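Local atomic coordinates of putative citrate lyase (Ralstonia eutropha, PDB entry 3QQW), a protein that probably acts as a magnesium-dependent lyase of the HpcH/HpaI aldolase and citrate lyase family, perhaps cleaving (S)-citramalyl-CoA. Residues 73-78 / 83-88; 164-169 / 216-221; 197-202 / 206-211; 231-236 / 260-265. All coordinates share one frame; numbering follows the deposited sequence.

Contact 1 of 4, residues 73-78 / 83-88; sequences RMIASD and GRAGAR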
loop_
_atom_site.group_PDB
_atom_site.type_symbol
_atom_site.label_atom_id
_atom_site.label_comp_id
_atom_site.label_asym_id
_atom_site.label_seq_id
_atom_site.Cartn_x
_atom_site.Cartn_y
_atom_site.Cartn_z
ATOM N N ARG C 73 11.739 -29.313 28.110
ATOM C CA ARG C 73 12.759 -30.306 28.425
ATOM C C ARG C 73 13.795 -30.412 27.289
ATOM O O ARG C 73 14.983 -30.418 27.556
ATOM C CB ARG C 73 12.108 -31.680 28.729
ATOM C CG ARG C 73 13.133 -32.797 28.957
ATOM C CD ARG C 73 12.567 -34.143 29.389
ATOM N NE ARG C 73 11.400 -34.580 28.616
ATOM C CZ ARG C 73 11.439 -35.181 27.426
ATOM N NH1 ARG C 73 12.602 -35.402 26.819
ATOM N NH2 ARG C 73 10.313 -35.532 26.817
HETATM N N MSE C 74 13.343 -30.482 26.039
HETATM C CA MSE C 74 14.191 -30.590 24.855
HETATM C C MSE C 74 15.061 -29.351 24.707
HETATM O O MSE C 74 16.252 -29.481 24.457
HETATM C CB MSE C 74 13.318 -30.800 23.589
HETATM C CG MSE C 74 12.703 -32.202 23.537
HETATM SE SE MSE C 74 14.026 -33.647 23.645
HETATM C CE MSE C 74 14.701 -33.581 21.881
ATOM N N ILE C 75 14.473 -28.150 24.887
ATOM C CA ILE C 75 15.180 -26.868 24.754
ATOM C C ILE C 75 16.245 -26.738 25.893
ATOM O O ILE C 75 17.343 -26.267 25.637
ATOM C CB ILE C 75 14.174 -25.665 24.687
ATOM C CG1 ILE C 75 13.381 -25.698 23.353
ATOM C CG2 ILE C 75 14.884 -24.316 24.849
ATOM C CD1 ILE C 75 12.298 -24.608 23.182
ATOM N N ALA C 76 15.921 -27.181 27.105
ATOM C CA ALA C 76 16.822 -27.126 28.255
ATOM C C ALA C 76 17.940 -28.159 28.174
ATOM O O ALA C 76 18.977 -27.966 28.796
ATOM C CB ALA C 76 16.034 -27.350 29.543
ATOM N N SER C 77 17.723 -29.259 27.443
ATOM C CA SER C 77 18.635 -30.402 27.393
ATOM C C SER C 77 19.963 -30.105 26.719
ATOM O O SER C 77 20.083 -29.147 25.964
ATOM C CB SER C 77 17.973 -31.598 26.710
ATOM O OG SER C 77 17.898 -31.396 25.312
ATOM N N ASP C 78 20.950 -30.972 26.994
ATOM C CA ASP C 78 22.310 -30.985 26.452
ATOM C C ASP C 78 22.288 -31.222 24.936
ATOM O O ASP C 78 23.234 -30.826 24.236
ATOM C CB ASP C 78 23.137 -32.061 27.165
ATOM C CG ASP C 78 23.372 -31.763 28.641
ATOM O OD1 ASP C 78 23.439 -30.566 29.000
ATOM O OD2 ASP C 78 23.525 -32.732 29.432
ATOM N N GLY C 83 21.691 -23.615 21.256
ATOM C CA GLY C 83 20.761 -22.723 21.940
ATOM C C GLY C 83 19.949 -21.897 20.970
ATOM O O GLY C 83 19.564 -20.774 21.283
ATOM N N ARG C 84 19.672 -22.471 19.795
ATOM C CA ARG C 84 18.974 -21.818 18.677
ATOM C C ARG C 84 17.679 -22.532 18.397
ATOM O O ARG C 84 17.286 -22.759 17.237
ATOM C CB ARG C 84 19.894 -21.749 17.415
ATOM C CG ARG C 84 20.990 -20.646 17.491
ATOM C CD ARG C 84 20.553 -19.274 18.041
ATOM N NE ARG C 84 19.344 -18.734 17.387
ATOM C CZ ARG C 84 18.577 -17.767 17.894
ATOM N NH1 ARG C 84 18.880 -17.212 19.058
ATOM N NH2 ARG C 84 17.491 -17.358 17.245
ATOM N N ALA C 85 17.002 -22.847 19.492
ATOM C CA ALA C 85 15.734 -23.540 19.534
ATOM C C ALA C 85 14.702 -22.674 20.270
ATOM O O ALA C 85 14.879 -22.345 21.444
ATOM C CB ALA C 85 15.916 -24.883 20.228
ATOM N N GLY C 86 13.688 -22.234 19.526
ATOM C CA GLY C 86 12.575 -21.442 20.038
ATOM C C GLY C 86 11.318 -22.290 20.068
ATOM O O GLY C 86 11.359 -23.480 19.736
ATOM N N ALA C 87 10.191 -21.698 20.447
ATOM C CA ALA C 87 8.937 -22.440 20.501
ATOM C C ALA C 87 7.778 -21.633 19.979
ATOM O O ALA C 87 7.690 -20.442 20.244
ATOM C CB ALA C 87 8.645 -22.882 21.928
ATOM N N ARG C 88 6.867 -22.278 19.265
ATOM C CA ARG C 88 5.639 -21.621 18.839
ATOM C C ARG C 88 4.580 -22.055 19.819
ATOM O O ARG C 88 4.275 -23.236 19.901
ATOM C CB ARG C 88 5.232 -21.915 17.370
ATOM C CG ARG C 88 3.822 -21.379 17.105
ATOM C CD ARG C 88 3.362 -21.233 15.682
ATOM N NE ARG C 88 3.416 -22.475 14.919
ATOM C CZ ARG C 88 3.161 -22.562 13.612
ATOM N NH1 ARG C 88 2.761 -21.490 12.930
ATOM N NH2 ARG C 88 3.271 -23.731 12.984
#
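A85 is where the 83-88 segment, past an R84 that forms a salt bridge with D50, first meets I75, the one residue of 73-78 to reach across. The methyl of A85 points at the helix, and its CB lies 4.1 Å from CG1 of I75. The carbonyl of A85 also touches the isoleucine: its O is 3.9 Å from CG2 of I75 and a little closer to CD1, so the branched chain straddles this oxygen.

At G86 the contact is made by the backbone alone, the O of G86 standing 3.7 Å from I75 CD1. That methyl reaches so far along the strand because chi2 of I75 is extended (177°), stretching CG1 and CD1 away from the helix. The pair belongs to a beta-alpha-beta unit of the TIM barrel, in which strand 49-54, helix 64-76 and strand 85-88 follow one another and the helix covers the outer surface of the sheet. G86 meanwhile is tied by backbone hydrogen bonds to V51 and C53 of the neighbouring strand.

One residue on, A87 again directs its methyl at the helix, and its CB lies 4.2 Å from I75 CD1. The strand then ends at R88, predicted to bind substrate, whose guanidinium forms a salt bridge with D54, while I75 also packs on C53, A108 and L112.

Contact 2 of 4, residues 164-169 / 216-221; sequences IAELPN and LANGIV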
loop_
_atom_site.group_PDB
_atom_site.type_symbol
_atom_site.label_atom_id
_atom_site.label_comp_id
_atom_site.label_asym_id
_atom_site.label_seq_id
_atom_site.Cartn_x
_atom_site.Cartn_y
_atom_site.Cartn_z
ATOM N N ILE C 164 2.134 -3.243 15.638
ATOM C CA ILE C 164 2.748 -4.479 16.136
ATOM C C ILE C 164 4.282 -4.340 16.066
ATOM O O ILE C 164 4.951 -4.602 17.051
ATOM C CB ILE C 164 2.219 -5.713 15.340
ATOM C CG1 ILE C 164 0.756 -6.030 15.723
ATOM C CG2 ILE C 164 3.124 -6.933 15.513
ATOM C CD1 ILE C 164 0.024 -7.042 14.851
ATOM N N ALA C 165 4.821 -3.857 14.940
ATOM C CA ALA C 165 6.264 -3.695 14.735
ATOM C C ALA C 165 6.928 -2.733 15.750
ATOM O O ALA C 165 8.138 -2.796 15.954
ATOM C CB ALA C 165 6.537 -3.218 13.324
ATOM N N GLU C 166 6.147 -1.890 16.413
ATOM C CA GLU C 166 6.664 -0.964 17.399
ATOM C C GLU C 166 6.713 -1.559 18.801
ATOM O O GLU C 166 7.305 -0.939 19.688
ATOM C CB GLU C 166 5.804 0.317 17.401
ATOM C CG GLU C 166 6.167 1.219 16.238
ATOM C CD GLU C 166 6.368 2.664 16.608
ATOM O OE1 GLU C 166 6.571 2.949 17.810
ATOM O OE2 GLU C 166 6.454 3.494 15.675
ATOM N N LEU C 167 6.105 -2.753 18.994
ATOM C CA LEU C 167 6.049 -3.408 20.284
ATOM C C LEU C 167 7.431 -3.912 20.711
ATOM O O LEU C 167 8.256 -4.209 19.844
ATOM C CB LEU C 167 5.018 -4.540 20.290
ATOM C CG LEU C 167 3.562 -4.074 20.159
ATOM C CD1 LEU C 167 2.645 -5.253 19.939
ATOM C CD2 LEU C 167 3.122 -3.278 21.382
ATOM N N PRO C 168 7.716 -3.955 22.038
ATOM C CA PRO C 168 9.059 -4.364 22.489
ATOM C C PRO C 168 9.375 -5.840 22.315
ATOM O O PRO C 168 8.492 -6.698 22.380
ATOM C CB PRO C 168 9.050 -4.007 23.993
ATOM C CG PRO C 168 7.604 -4.071 24.398
ATOM C CD PRO C 168 6.861 -3.558 23.187
ATOM N N ASN C 169 10.673 -6.129 22.163
ATOM C CA ASN C 169 11.261 -7.467 22.078
ATOM C C ASN C 169 10.858 -8.279 20.855
ATOM O O ASN C 169 11.130 -9.464 20.827
ATOM C CB ASN C 169 11.004 -8.282 23.358
ATOM C CG ASN C 169 11.377 -7.528 24.610
ATOM O OD1 ASN C 169 12.347 -6.762 24.648
ATOM N ND2 ASN C 169 10.568 -7.674 25.646
ATOM N N LEU C 216 11.165 -3.852 8.540
ATOM C CA LEU C 216 12.395 -3.128 8.237
ATOM C C LEU C 216 12.372 -1.704 8.786
ATOM O O LEU C 216 13.411 -1.231 9.230
ATOM C CB LEU C 216 12.715 -3.141 6.741
ATOM C CG LEU C 216 12.972 -4.520 6.134
ATOM C CD1 LEU C 216 13.161 -4.410 4.667
ATOM C CD2 LEU C 216 14.141 -5.235 6.804
ATOM N N ALA C 217 11.197 -1.063 8.841
ATOM C CA ALA C 217 11.067 0.282 9.422
ATOM C C ALA C 217 11.384 0.285 10.913
ATOM O O ALA C 217 11.731 1.324 11.449
ATOM C CB ALA C 217 9.661 0.817 9.207
ATOM N N ASN C 218 11.277 -0.873 11.572
ATOM C CA ASN C 218 11.464 -0.980 13.021
ATOM C C ASN C 218 12.612 -1.911 13.443
ATOM O O ASN C 218 12.614 -2.401 14.569
ATOM C CB ASN C 218 10.144 -1.462 13.635
ATOM C CG ASN C 218 9.107 -0.387 13.613
ATOM O OD1 ASN C 218 9.128 0.521 14.437
ATOM N ND2 ASN C 218 8.219 -0.419 12.638
ATOM N N GLY C 219 13.571 -2.137 12.552
ATOM C CA GLY C 219 14.727 -2.995 12.825
ATOM C C GLY C 219 14.342 -4.415 13.183
ATOM O O GLY C 219 14.923 -5.017 14.088
ATOM N N ILE C 220 13.325 -4.938 12.496
ATOM C CA ILE C 220 12.820 -6.292 12.696
ATOM C C ILE C 220 13.077 -7.070 11.422
ATOM O O ILE C 220 12.965 -6.519 10.331
ATOM C CB ILE C 220 11.308 -6.273 13.101
ATOM C CG1 ILE C 220 11.127 -5.626 14.505
ATOM C CG2 ILE C 220 10.689 -7.652 13.074
ATOM C CD1 ILE C 220 9.740 -5.183 14.783
ATOM N N VAL C 221 13.433 -8.345 11.568
ATOM C CA VAL C 221 13.664 -9.235 10.451
ATOM C C VAL C 221 12.301 -9.700 9.872
ATOM O O VAL C 221 11.489 -10.290 10.601
ATOM C CB VAL C 221 14.564 -10.442 10.866
ATOM C CG1 VAL C 221 14.547 -11.547 9.813
ATOM C CG2 VAL C 221 15.987 -9.984 11.148
HETATM O O HOH W 1 5.994 1.539 13.210
#
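N218 turns one face of its side-chain amide to A165, and the methyl and carbonyl of that alanine both sit over this face. CB of A165 is displaced toward the nitrogen, 3.3 Å from N218 ND2, whereas O of A165 stands more nearly above CG of N218, at 3.5 Å. A chi2 of -78° sets the amide steeply enough to present its flat side rather than an end.

CG of E166 comes over the same face, at its oxygen end. Although CB of E166 leaves the backbone pointing away from 216-221, a chi1 of -78° sets CG beside the backbone N, 3.5 Å from N218 OD1, and the bend at chi2 then turns the carboxylate. The two side chains cross at about a right angle, with carboxylate and amide planes 56° apart. What joins their polar ends is a water, which accepts from N218 ND2 at 3.0 Å and donates to E166 OE2 at 3.2 Å. ND2 also donates to the carbonyl of A214, in the last turns of the helix that N218 follows. Beside the asparagine, I220 extends its CD1 to 3.1 Å from O of A165, a tight approach.

A type I turn from I164 to L167 presents A165 and E166 to these partners just before strand 170-175. On the other side the chain leaves helix 202-217 to enter strand 221-224. I220 packs on I170 and L173 of strand 170-175, I164 on strand 148-152, and L167 on helix 123-139, while A217 rests on H155 of the second subunit.

Contact 3 of 4, residues 197-202 / 206-211; sequences GQFEHA and RAKADM
A202 and R206 are linked by an ordinary helical hydrogen bond, R206 N to A202 O at 3.1 Å, which belongs to the first turn of helix 202-217. The preceding 3-10 segment, 197-199, passes the following turn, with F199 nearest K208. K208, two residues beyond R206, reaches across to it with a chain extended beyond CG. Its NZ is gripped by two oxygens of a single residue, donating to O of Q198 at 2.7 Å and to OE1 of Q198 at 2.8 Å. The ammonium lies well above both carbonyl planes, 58° out of the backbone one and 41° out of the amide one.

Q198 can offer both oxygens because its side chain doubles back: CG sits between the backbone N and the carbonyl carbon (chi1 57°), and the chain bends again at chi2. This fold also lays CD of Q198 over one face of the F199 ring, 3.9 Å above the plane and toward its rim. The ring meets the lysine obliquely, K208 NZ lying 3.7 Å from F199 CE1. H224 is a further hydrogen-bonding partner of NZ, and N225 and S195 hold the two ends of the Q198 amide. The R206 side chain leads away from 197-202 to a salt bridge with D210 of the third subunit.

The H201 side chain caps L203 N, so this is an N-capped helix start in a TIM barrel, where the long connection after strand 170-175 is clamped by a lysine from the helix it leads into. The K208 side chain is about 11 Å from that of E153, a predicted magnesium and substrate ligand.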
loop_
_atom_site.group_PDB
_atom_site.type_symbol
_atom_site.label_atom_id
_atom_site.label_comp_id
_atom_site.label_asym_id
_atom_site.label_seq_id
_atom_site.Cartn_x
_atom_site.Cartn_y
_atom_site.Cartn_z
ATOM N N GLY C 197 1.755 -17.330 -7.878
ATOM C CA GLY C 197 0.628 -16.560 -7.344
ATOM C C GLY C 197 0.833 -15.887 -6.000
ATOM O O GLY C 197 0.351 -14.770 -5.780
ATOM N N GLN C 198 1.551 -16.543 -5.089
ATOM C CA GLN C 198 1.820 -16.012 -3.746
ATOM C C GLN C 198 2.760 -14.802 -3.784
ATOM O O GLN C 198 2.892 -14.093 -2.774
ATOM C CB GLN C 198 2.382 -17.100 -2.833
ATOM C CG GLN C 198 3.657 -17.778 -3.344
ATOM C CD GLN C 198 4.537 -18.154 -2.173
ATOM O OE1 GLN C 198 4.466 -17.578 -1.071
ATOM N NE2 GLN C 198 5.366 -19.142 -2.371
ATOM N N PHE C 199 3.369 -14.546 -4.965
ATOM C CA PHE C 199 4.268 -13.421 -5.191
ATOM C C PHE C 199 3.660 -12.406 -6.154
ATOM O O PHE C 199 4.311 -11.397 -6.457
ATOM C CB PHE C 199 5.594 -13.936 -5.763
ATOM C CG PHE C 199 6.402 -14.809 -4.835
ATOM C CD1 PHE C 199 6.933 -14.295 -3.650
ATOM C CD2 PHE C 199 6.723 -16.118 -5.187
ATOM C CE1 PHE C 199 7.706 -15.107 -2.803
ATOM C CE2 PHE C 199 7.511 -16.912 -4.348
ATOM C CZ PHE C 199 7.984 -16.414 -3.161
ATOM N N GLU C 200 2.429 -12.674 -6.652
ATOM C CA GLU C 200 1.797 -11.879 -7.708
ATOM C C GLU C 200 0.346 -11.445 -7.440
ATOM O O GLU C 200 -0.052 -10.398 -7.963
ATOM C CB GLU C 200 1.857 -12.635 -9.036
ATOM C CG GLU C 200 3.279 -12.700 -9.582
ATOM C CD GLU C 200 3.573 -13.761 -10.623
ATOM O OE1 GLU C 200 2.618 -14.338 -11.194
ATOM O OE2 GLU C 200 4.773 -13.996 -10.888
ATOM N N HIS C 201 -0.440 -12.211 -6.658
ATOM C CA HIS C 201 -1.818 -11.823 -6.323
ATOM C C HIS C 201 -1.761 -10.490 -5.566
ATOM O O HIS C 201 -1.000 -10.364 -4.602
ATOM C CB HIS C 201 -2.523 -12.920 -5.502
ATOM C CG HIS C 201 -3.980 -12.667 -5.265
ATOM N ND1 HIS C 201 -4.424 -11.761 -4.302
ATOM C CD2 HIS C 201 -5.053 -13.207 -5.881
ATOM C CE1 HIS C 201 -5.747 -11.781 -4.370
ATOM N NE2 HIS C 201 -6.174 -12.632 -5.306
ATOM N N ALA C 202 -2.523 -9.500 -6.039
ATOM C CA ALA C 202 -2.547 -8.134 -5.518
ATOM C C ALA C 202 -2.676 -8.063 -3.994
ATOM O O ALA C 202 -1.971 -7.262 -3.380
ATOM C CB ALA C 202 -3.675 -7.361 -6.172
ATOM N N ARG C 206 0.492 -6.992 -1.548
ATOM C CA ARG C 206 0.152 -5.923 -0.621
ATOM C C ARG C 206 0.466 -6.333 0.818
ATOM O O ARG C 206 1.141 -5.591 1.529
ATOM C CB ARG C 206 -1.327 -5.554 -0.794
ATOM C CG ARG C 206 -1.817 -4.510 0.172
ATOM C CD ARG C 206 -3.317 -4.369 0.118
ATOM N NE ARG C 206 -3.760 -3.333 1.051
ATOM C CZ ARG C 206 -3.957 -3.524 2.347
ATOM N NH1 ARG C 206 -3.807 -4.734 2.880
ATOM N NH2 ARG C 206 -4.356 -2.524 3.114
ATOM N N ALA C 207 0.006 -7.509 1.228
ATOM C CA ALA C 207 0.215 -8.032 2.568
ATOM C C ALA C 207 1.714 -8.262 2.852
ATOM O O ALA C 207 2.239 -7.756 3.840
ATOM C CB ALA C 207 -0.557 -9.330 2.725
ATOM N N LYS C 208 2.413 -8.975 1.946
ATOM C CA LYS C 208 3.844 -9.251 2.090
ATOM C C LYS C 208 4.670 -7.946 2.130
ATOM O O LYS C 208 5.513 -7.776 3.025
ATOM C CB LYS C 208 4.345 -10.165 0.968
ATOM C CG LYS C 208 3.880 -11.583 1.142
ATOM C CD LYS C 208 4.490 -12.497 0.083
ATOM C CE LYS C 208 4.084 -13.932 0.312
ATOM N NZ LYS C 208 4.562 -14.800 -0.791
ATOM N N ALA C 209 4.416 -7.032 1.173
ATOM C CA ALA C 209 5.147 -5.767 1.104
ATOM C C ALA C 209 4.885 -4.912 2.358
ATOM O O ALA C 209 5.847 -4.354 2.888
ATOM C CB ALA C 209 4.784 -5.007 -0.170
ATOM N N ASP C 210 3.624 -4.880 2.878
ATOM C CA ASP C 210 3.312 -4.113 4.095
ATOM C C ASP C 210 4.057 -4.640 5.295
ATOM O O ASP C 210 4.604 -3.852 6.068
ATOM C CB ASP C 210 1.815 -4.130 4.412
ATOM C CG ASP C 210 1.025 -3.044 3.724
ATOM O OD1 ASP C 210 1.623 -2.286 2.935
ATOM O OD2 ASP C 210 -0.198 -2.952 3.974
HETATM N N MSE C 211 4.084 -5.972 5.454
HETATM C CA MSE C 211 4.732 -6.578 6.587
HETATM C C MSE C 211 6.258 -6.352 6.551
HETATM O O MSE C 211 6.843 -6.019 7.601
HETATM C CB MSE C 211 4.376 -8.053 6.655
HETATM C CG MSE C 211 4.705 -8.668 8.036
HETATM SE SE MSE C 211 5.208 -10.544 7.964
HETATM C CE MSE C 211 6.793 -10.369 7.058
#

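Contact 4 of 4, residues 231-236 / 260-265; sequences KDAEVI and IQPIVN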
loop_
_atom_site.group_PDB
_atom_site.type_symbol
_atom_site.label_atom_id
_atom_site.label_comp_id
_atom_site.label_asym_id
_atom_site.label_seq_id
_atom_site.Cartn_x
_atom_site.Cartn_y
_atom_site.Cartn_z
ATOM N N LYS C 231 11.137 -31.318 -1.267
ATOM C CA LYS C 231 12.451 -31.878 -1.604
ATOM C C LYS C 231 13.145 -31.281 -2.847
ATOM O O LYS C 231 14.361 -31.466 -2.976
ATOM C CB LYS C 231 12.334 -33.407 -1.777
ATOM C CG LYS C 231 11.961 -34.155 -0.487
ATOM C CD LYS C 231 11.270 -35.480 -0.784
ATOM C CE LYS C 231 10.934 -36.244 0.472
ATOM N NZ LYS C 231 10.357 -37.574 0.167
ATOM N N ASP C 232 12.407 -30.605 -3.764
ATOM C CA ASP C 232 13.025 -30.045 -4.975
ATOM C C ASP C 232 13.763 -28.752 -4.623
ATOM O O ASP C 232 13.130 -27.709 -4.473
ATOM C CB ASP C 232 11.984 -29.831 -6.098
ATOM C CG ASP C 232 12.520 -29.519 -7.483
ATOM O OD1 ASP C 232 13.605 -28.898 -7.581
ATOM O OD2 ASP C 232 11.808 -29.806 -8.470
ATOM N N ALA C 233 15.111 -28.835 -4.505
ATOM C CA ALA C 233 16.001 -27.724 -4.135
ATOM C C ALA C 233 15.837 -26.492 -5.031
ATOM O O ALA C 233 15.818 -25.381 -4.506
ATOM C CB ALA C 233 17.450 -28.167 -4.136
ATOM N N GLU C 234 15.664 -26.684 -6.347
ATOM C CA GLU C 234 15.511 -25.595 -7.315
ATOM C C GLU C 234 14.237 -24.768 -7.073
ATOM O O GLU C 234 14.285 -23.545 -7.233
ATOM C CB GLU C 234 15.533 -26.125 -8.749
ATOM C CG GLU C 234 16.932 -26.471 -9.228
ATOM C CD GLU C 234 17.059 -26.806 -10.700
ATOM O OE1 GLU C 234 16.377 -27.751 -11.164
ATOM O OE2 GLU C 234 17.879 -26.150 -11.382
ATOM N N VAL C 235 13.121 -25.432 -6.690
ATOM C CA VAL C 235 11.825 -24.804 -6.410
ATOM C C VAL C 235 11.900 -24.047 -5.068
ATOM O O VAL C 235 11.364 -22.929 -4.961
ATOM C CB VAL C 235 10.663 -25.838 -6.428
ATOM C CG1 VAL C 235 9.328 -25.181 -6.073
ATOM C CG2 VAL C 235 10.563 -26.528 -7.780
ATOM N N ILE C 236 12.570 -24.658 -4.061
ATOM C CA ILE C 236 12.750 -24.064 -2.738
ATOM C C ILE C 236 13.625 -22.793 -2.892
ATOM O O ILE C 236 13.225 -21.704 -2.426
ATOM C CB ILE C 236 13.319 -25.068 -1.681
ATOM C CG1 ILE C 236 12.464 -26.347 -1.601
ATOM C CG2 ILE C 236 13.434 -24.395 -0.298
ATOM C CD1 ILE C 236 13.208 -27.622 -1.163
ATOM N N ILE C 260 16.380 -26.545 4.116
ATOM C CA ILE C 260 17.330 -25.727 4.876
ATOM C C ILE C 260 18.456 -25.158 3.994
ATOM O O ILE C 260 18.528 -23.928 3.864
ATOM C CB ILE C 260 17.875 -26.460 6.132
ATOM C CG1 ILE C 260 16.702 -26.799 7.087
ATOM C CG2 ILE C 260 18.980 -25.619 6.841
ATOM C CD1 ILE C 260 17.007 -27.723 8.213
ATOM N N GLN C 261 19.322 -26.016 3.421
ATOM C CA GLN C 261 20.435 -25.555 2.607
ATOM C C GLN C 261 19.959 -24.669 1.431
ATOM O O GLN C 261 20.503 -23.570 1.328
ATOM C CB GLN C 261 21.320 -26.718 2.144
ATOM C CG GLN C 261 22.815 -26.476 2.404
ATOM C CD GLN C 261 23.195 -26.455 3.868
ATOM O OE1 GLN C 261 23.084 -27.454 4.574
ATOM N NE2 GLN C 261 23.654 -25.313 4.337
ATOM N N PRO C 262 18.912 -25.008 0.624
ATOM C CA PRO C 262 18.474 -24.071 -0.444
ATOM C C PRO C 262 18.040 -22.695 0.095
ATOM O O PRO C 262 18.343 -21.688 -0.543
ATOM C CB PRO C 262 17.289 -24.790 -1.098
ATOM C CG PRO C 262 17.487 -26.215 -0.777
ATOM C CD PRO C 262 18.138 -26.266 0.568
ATOM N N ILE C 263 17.401 -22.641 1.286
ATOM C CA ILE C 263 16.970 -21.369 1.886
ATOM C C ILE C 263 18.202 -20.575 2.330
ATOM O O ILE C 263 18.308 -19.399 1.969
ATOM C CB ILE C 263 15.935 -21.542 3.025
ATOM C CG1 ILE C 263 14.562 -22.000 2.460
ATOM C CG2 ILE C 263 15.773 -20.241 3.839
ATOM C CD1 ILE C 263 13.581 -22.607 3.476
ATOM N N VAL C 264 19.139 -21.212 3.087
ATOM C CA VAL C 264 20.356 -20.560 3.579
ATOM C C VAL C 264 21.176 -19.990 2.391
ATOM O O VAL C 264 21.525 -18.810 2.403
ATOM C CB VAL C 264 21.196 -21.520 4.478
ATOM C CG1 VAL C 264 22.601 -20.973 4.748
ATOM C CG2 VAL C 264 20.461 -21.813 5.790
ATOM N N ASN C 265 21.427 -20.821 1.360
ATOM C CA ASN C 265 22.217 -20.439 0.202
ATOM C C ASN C 265 21.560 -19.321 -0.603
ATOM O O ASN C 265 22.266 -18.413 -1.044
ATOM C CB ASN C 265 22.533 -21.656 -0.672
ATOM C CG ASN C 265 23.550 -22.579 -0.015
ATOM O OD1 ASN C 265 23.295 -23.764 0.213
ATOM N ND2 ASN C 265 24.720 -22.054 0.353
#
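P262 lies against the first turn of helix 233-247, its ring meeting A233 and I236, which are three residues apart. CG of P262 stands 3.9 Å from the A233 methyl CB, while CB of P262 touches two groups at once: O of A233 at 3.8 Å and CG2 of I236 at 4.0 Å. I236 and the proline ring cross obliquely. The same CG2 reaches on to I263, lying 3.8 Å from its CG1, and here the two isoleucine side chains meet at about a right angle. One methyl thus bridges two consecutive residues of helix 260-267, a role it owes to the I236 rotamer: with chi1 at -54°, CG1 lies beside the backbone N and CG2 anti to it, turned to the facing helix.

Behind this layer, D232 sets the start of helix 233-247. As N-cap residue it accepts from I236 N through its backbone O at 3.1 Å, and its OD1 receives a weak capping bond from E234 N at 3.3 Å. N229 in turn holds the backbone N of D232. On the other side, I263 also packs on C25 of strand 25-29 and M252 of strand 251-254, and I260 settles on both strands and on helix 32-45. Two consecutive outer helices of the barrel, those following strands 221-224 and 251-254, are joined in this way.

The interface is mainly apolar, with the carbonyl O of A233 the one polar atom named against the proline. Proline suits an early helical turn, where its nitrogen has no carbonyl to serve, and the adhesion rests on fit of shape and on burial of apolar surface.

In the fold
All four contacts belong to one eight-stranded TIM barrel: contact 1 packs an outer helix on a barrel strand, and the others join outer helices and connections. Contacts 2 and 3 are the closest pair, centres about 19 Å apart: they share helix 202-217, using its opposite ends, and contact 3 is nested in the loop closed by contact 2. Both also touch the second subunit. Contacts 1 and 3 are the most distant, about 33 Å between centres. Segment 83-88 ends in R88, predicted to bind substrate, though the packing itself is away from the site; K208 of contact 3 approaches E153. Contact 4, about 21 Å from contact 3 between centres, lies away from the predicted site.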